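Cobalamin-binding protein (PDB 4JGI) binds methylcobalamin through a Rossmann-like domain and probably serves as the corrinoid carrier protein of an O-demethylase system. Local coordinates at residues Ala153-Val161 and Pro181-Gly191. Sequence-based numbering, arbitrary orientation.
Sequences ALDSMRETV and PVNENVCQRVG
In the Rossmann-like cobalamin-binding domain, helices 151-166 and 184-190 pack on the same face of the parallel sheet, both touching Ile-177 of strand 174-178; helix segments 153-161 and 184-190 run at 42° to each other in a knobs-into-holes contact. The knob is Val-190, slim enough to sit among Leu-154, Met-157, Arg-158 and Val-161. With CG1 anti to the backbone N (chi1 166°), both its methyls meet Met-157 CB, CG1 at 3.8 Å. Leu-154 extends the apolar seam toward the cobalamin end: its CD1 reaches Pro-181 CG at 4.2 Å, while CD2 faces Val-186 CG1. Asp-155 OD1 forms a long salt bridge with Arg-189 NH1 (3.9 Å), at the guanidinium edge but with the two planes 87° apart; Arg-158 NH2 reaches the same oxygen in a second salt bridge (3.6 Å), which probably offsets the like charges of the arginines. Arg-158 lays its aliphatic CD 3.5 Å from Arg-189 O. Gly-191, with positive phi, ends its helix in a Schellman motif and has no side chain to strike Val-161. Val-161 CG2 packs 3.9 Å from Val-190 CG1; cut back to an alanine, Val-161 would probably leave that methyl facing a gap. Branched Val-161 straddles the Val-190 carbonyl, with CB 3.5 Å from Val-190 O.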
loop_
_atom_site.group_PDB
_atom_site.type_symbol
_atom_site.label_atom_id
_atom_site.label_comp_id
_atom_site.label_asym_id
_atom_site.label_seq_id
_atom_site.Cartn_x
_atom_site.Cartn_y
_atom_site.Cartn_z
ATOM N N ALA A 153 -20.521 6.194 -0.880
ATOM C CA ALA A 153 -19.230 5.712 -1.387
ATOM C C ALA A 153 -19.138 4.217 -1.229
ATOM O O ALA A 153 -18.557 3.536 -2.088
ATOM C CB ALA A 153 -18.048 6.425 -0.591
ATOM N N LEU A 154 -19.564 3.692 -0.125
ATOM C CA LEU A 154 -19.493 2.257 0.095
ATOM C C LEU A 154 -20.358 1.557 -0.989
ATOM O O LEU A 154 -19.969 0.482 -1.539
ATOM C CB LEU A 154 -19.872 1.872 1.497
ATOM C CG LEU A 154 -19.122 2.602 2.613
ATOM C CD1 LEU A 154 -19.669 2.106 3.932
ATOM C CD2 LEU A 154 -17.621 2.367 2.418
ATOM N N ASP A 155 -21.535 2.133 -1.274
ATOM C CA ASP A 155 -22.309 1.698 -2.428
ATOM C C ASP A 155 -21.535 1.756 -3.769
ATOM O O ASP A 155 -21.596 0.798 -4.592
ATOM C CB ASP A 155 -23.617 2.502 -2.534
ATOM C CG ASP A 155 -24.570 2.175 -1.441
ATOM O OD1 ASP A 155 -24.368 1.119 -0.799
ATOM O OD2 ASP A 155 -25.450 3.017 -1.167
ATOM N N SER A 156 -20.807 2.840 -4.036
ATOM C CA SER A 156 -20.037 2.945 -5.248
ATOM C C SER A 156 -18.932 1.865 -5.293
ATOM O O SER A 156 -18.552 1.429 -6.363
ATOM C CB SER A 156 -19.354 4.313 -5.410
ATOM O OG SER A 156 -20.263 5.357 -5.463
ATOM N N MET A 157 -18.374 1.499 -4.151
ATOM C CA MET A 157 -17.418 0.376 -4.105
ATOM C C MET A 157 -18.070 -0.905 -4.648
ATOM O O MET A 157 -17.463 -1.621 -5.461
ATOM C CB MET A 157 -16.833 0.093 -2.746
ATOM C CG MET A 157 -15.980 1.154 -2.128
ATOM S SD MET A 157 -15.474 0.674 -0.469
ATOM C CE MET A 157 -14.411 2.027 0.042
ATOM N N ARG A 158 -19.272 -1.191 -4.162
ATOM C CA ARG A 158 -20.009 -2.374 -4.623
ATOM C C ARG A 158 -20.315 -2.261 -6.097
ATOM O O ARG A 158 -20.115 -3.256 -6.836
ATOM C CB ARG A 158 -21.291 -2.499 -3.822
ATOM C CG ARG A 158 -22.101 -3.731 -4.251
ATOM C CD ARG A 158 -23.353 -3.980 -3.425
ATOM N NE ARG A 158 -24.067 -2.761 -3.161
ATOM C CZ ARG A 158 -24.714 -2.020 -4.052
ATOM N NH1 ARG A 158 -24.832 -2.403 -5.335
ATOM N NH2 ARG A 158 -25.278 -0.884 -3.637
ATOM N N GLU A 159 -20.748 -1.099 -6.544
ATOM C CA GLU A 159 -20.951 -0.910 -7.951
ATOM C C GLU A 159 -19.732 -1.089 -8.848
ATOM O O GLU A 159 -19.792 -1.619 -9.983
ATOM C CB GLU A 159 -21.539 0.467 -8.205
ATOM C CG GLU A 159 -22.916 0.616 -7.568
ATOM C CD GLU A 159 -23.377 2.068 -7.490
ATOM O OE1 GLU A 159 -22.569 2.991 -7.824
ATOM O OE2 GLU A 159 -24.561 2.287 -7.115
ATOM N N THR A 160 -18.563 -0.661 -8.339
ATOM C CA THR A 160 -17.301 -0.837 -9.068
ATOM C C THR A 160 -16.957 -2.346 -9.213
ATOM O O THR A 160 -16.616 -2.814 -10.317
ATOM C CB THR A 160 -16.156 -0.152 -8.335
ATOM O OG1 THR A 160 -16.452 1.237 -8.207
ATOM C CG2 THR A 160 -14.855 -0.299 -9.060
ATOM N N VAL A 161 -17.107 -3.094 -8.148
ATOM C CA VAL A 161 -16.855 -4.566 -8.205
ATOM C C VAL A 161 -17.828 -5.234 -9.162
ATOM O O VAL A 161 -17.399 -6.041 -9.976
ATOM C CB VAL A 161 -16.933 -5.191 -6.812
ATOM C CG1 VAL A 161 -16.876 -6.716 -6.889
ATOM C CG2 VAL A 161 -15.775 -4.633 -5.991
ATOM N N PRO A 181 -14.743 3.492 7.775
ATOM C CA PRO A 181 -15.723 2.533 8.307
ATOM C C PRO A 181 -15.540 1.100 7.827
ATOM O O PRO A 181 -16.401 0.254 8.103
ATOM C CB PRO A 181 -17.014 3.088 7.751
ATOM C CG PRO A 181 -16.610 3.564 6.399
ATOM C CD PRO A 181 -15.223 4.082 6.529
ATOM N N VAL A 182 -14.444 0.791 7.125
ATOM C CA VAL A 182 -14.392 -0.510 6.467
ATOM C C VAL A 182 -14.110 -1.601 7.523
ATOM O O VAL A 182 -13.399 -1.408 8.504
ATOM C CB VAL A 182 -13.362 -0.597 5.300
ATOM C CG1 VAL A 182 -13.776 0.426 4.216
ATOM C CG2 VAL A 182 -11.940 -0.492 5.845
ATOM N N ASN A 183 -14.671 -2.761 7.307
ATOM C CA ASN A 183 -14.484 -3.930 8.166
ATOM C C ASN A 183 -14.975 -5.096 7.377
ATOM O O ASN A 183 -15.316 -4.921 6.163
ATOM C CB ASN A 183 -15.286 -3.761 9.437
ATOM C CG ASN A 183 -16.803 -3.543 9.196
ATOM O OD1 ASN A 183 -17.398 -4.028 8.230
ATOM N ND2 ASN A 183 -17.430 -2.792 10.108
ATOM N N GLU A 184 -14.956 -6.283 7.998
ATOM C CA GLU A 184 -15.319 -7.524 7.244
ATOM C C GLU A 184 -16.737 -7.470 6.694
ATOM O O GLU A 184 -17.006 -7.973 5.599
ATOM C CB GLU A 184 -15.148 -8.769 8.099
ATOM C CG GLU A 184 -15.524 -10.099 7.402
ATOM C CD GLU A 184 -14.651 -10.432 6.183
ATOM O OE1 GLU A 184 -13.478 -9.999 6.112
ATOM O OE2 GLU A 184 -15.124 -11.154 5.277
ATOM N N ASN A 185 -17.671 -6.871 7.439
ATOM C CA ASN A 185 -19.041 -6.749 6.950
ATOM C C ASN A 185 -19.158 -5.917 5.652
ATOM O O ASN A 185 -19.845 -6.271 4.696
ATOM C CB ASN A 185 -19.950 -6.177 8.034
ATOM C CG ASN A 185 -21.365 -5.947 7.520
ATOM O OD1 ASN A 185 -22.125 -6.904 7.305
ATOM N ND2 ASN A 185 -21.721 -4.694 7.307
ATOM N N VAL A 186 -18.473 -4.781 5.637
ATOM C CA VAL A 186 -18.456 -3.917 4.437
ATOM C C VAL A 186 -17.704 -4.683 3.289
ATOM O O VAL A 186 -18.174 -4.675 2.156
ATOM C CB VAL A 186 -17.743 -2.587 4.723
ATOM C CG1 VAL A 186 -17.592 -1.762 3.462
ATOM C CG2 VAL A 186 -18.462 -1.826 5.830
ATOM N N CYS A 187 -16.644 -5.403 3.607
ATOM C CA CYS A 187 -15.863 -6.109 2.622
ATOM C C CYS A 187 -16.758 -7.158 1.913
ATOM O O CYS A 187 -16.801 -7.244 0.702
ATOM C CB CYS A 187 -14.665 -6.768 3.265
ATOM S SG CYS A 187 -13.578 -7.666 2.162
ATOM N N GLN A 188 -17.486 -7.917 2.728
ATOM C CA GLN A 188 -18.484 -8.850 2.181
ATOM C C GLN A 188 -19.604 -8.221 1.331
ATOM O O GLN A 188 -19.930 -8.734 0.257
ATOM C CB GLN A 188 -19.104 -9.616 3.316
ATOM C CG GLN A 188 -18.071 -10.569 3.887
ATOM C CD GLN A 188 -17.634 -11.630 2.884
ATOM O OE1 GLN A 188 -18.486 -12.257 2.254
ATOM N NE2 GLN A 188 -16.302 -11.837 2.717
ATOM N N ARG A 189 -20.125 -7.092 1.762
ATOM C CA ARG A 189 -21.194 -6.439 1.025
ATOM C C ARG A 189 -20.686 -5.902 -0.336
ATOM O O ARG A 189 -21.346 -5.962 -1.370
ATOM C CB ARG A 189 -21.808 -5.294 1.837
ATOM C CG ARG A 189 -23.044 -4.693 1.165
ATOM C CD ARG A 189 -23.916 -3.949 2.184
ATOM N NE ARG A 189 -23.106 -3.213 3.169
ATOM C CZ ARG A 189 -22.635 -1.971 3.020
ATOM N NH1 ARG A 189 -22.887 -1.256 1.925
ATOM N NH2 ARG A 189 -21.905 -1.436 3.988
ATOM N N VAL A 190 -19.470 -5.398 -0.322
ATOM C CA VAL A 190 -18.833 -4.896 -1.506
ATOM C C VAL A 190 -18.438 -5.993 -2.480
ATOM O O VAL A 190 -18.428 -5.762 -3.711
ATOM C CB VAL A 190 -17.614 -3.974 -1.132
ATOM C CG1 VAL A 190 -16.712 -3.698 -2.311
ATOM C CG2 VAL A 190 -18.134 -2.724 -0.500
ATOM N N GLY A 191 -18.023 -7.143 -1.964
ATOM C CA GLY A 191 -17.495 -8.141 -2.829
ATOM C C GLY A 191 -16.007 -8.072 -3.020
ATOM O O GLY A 191 -15.449 -8.632 -3.949
#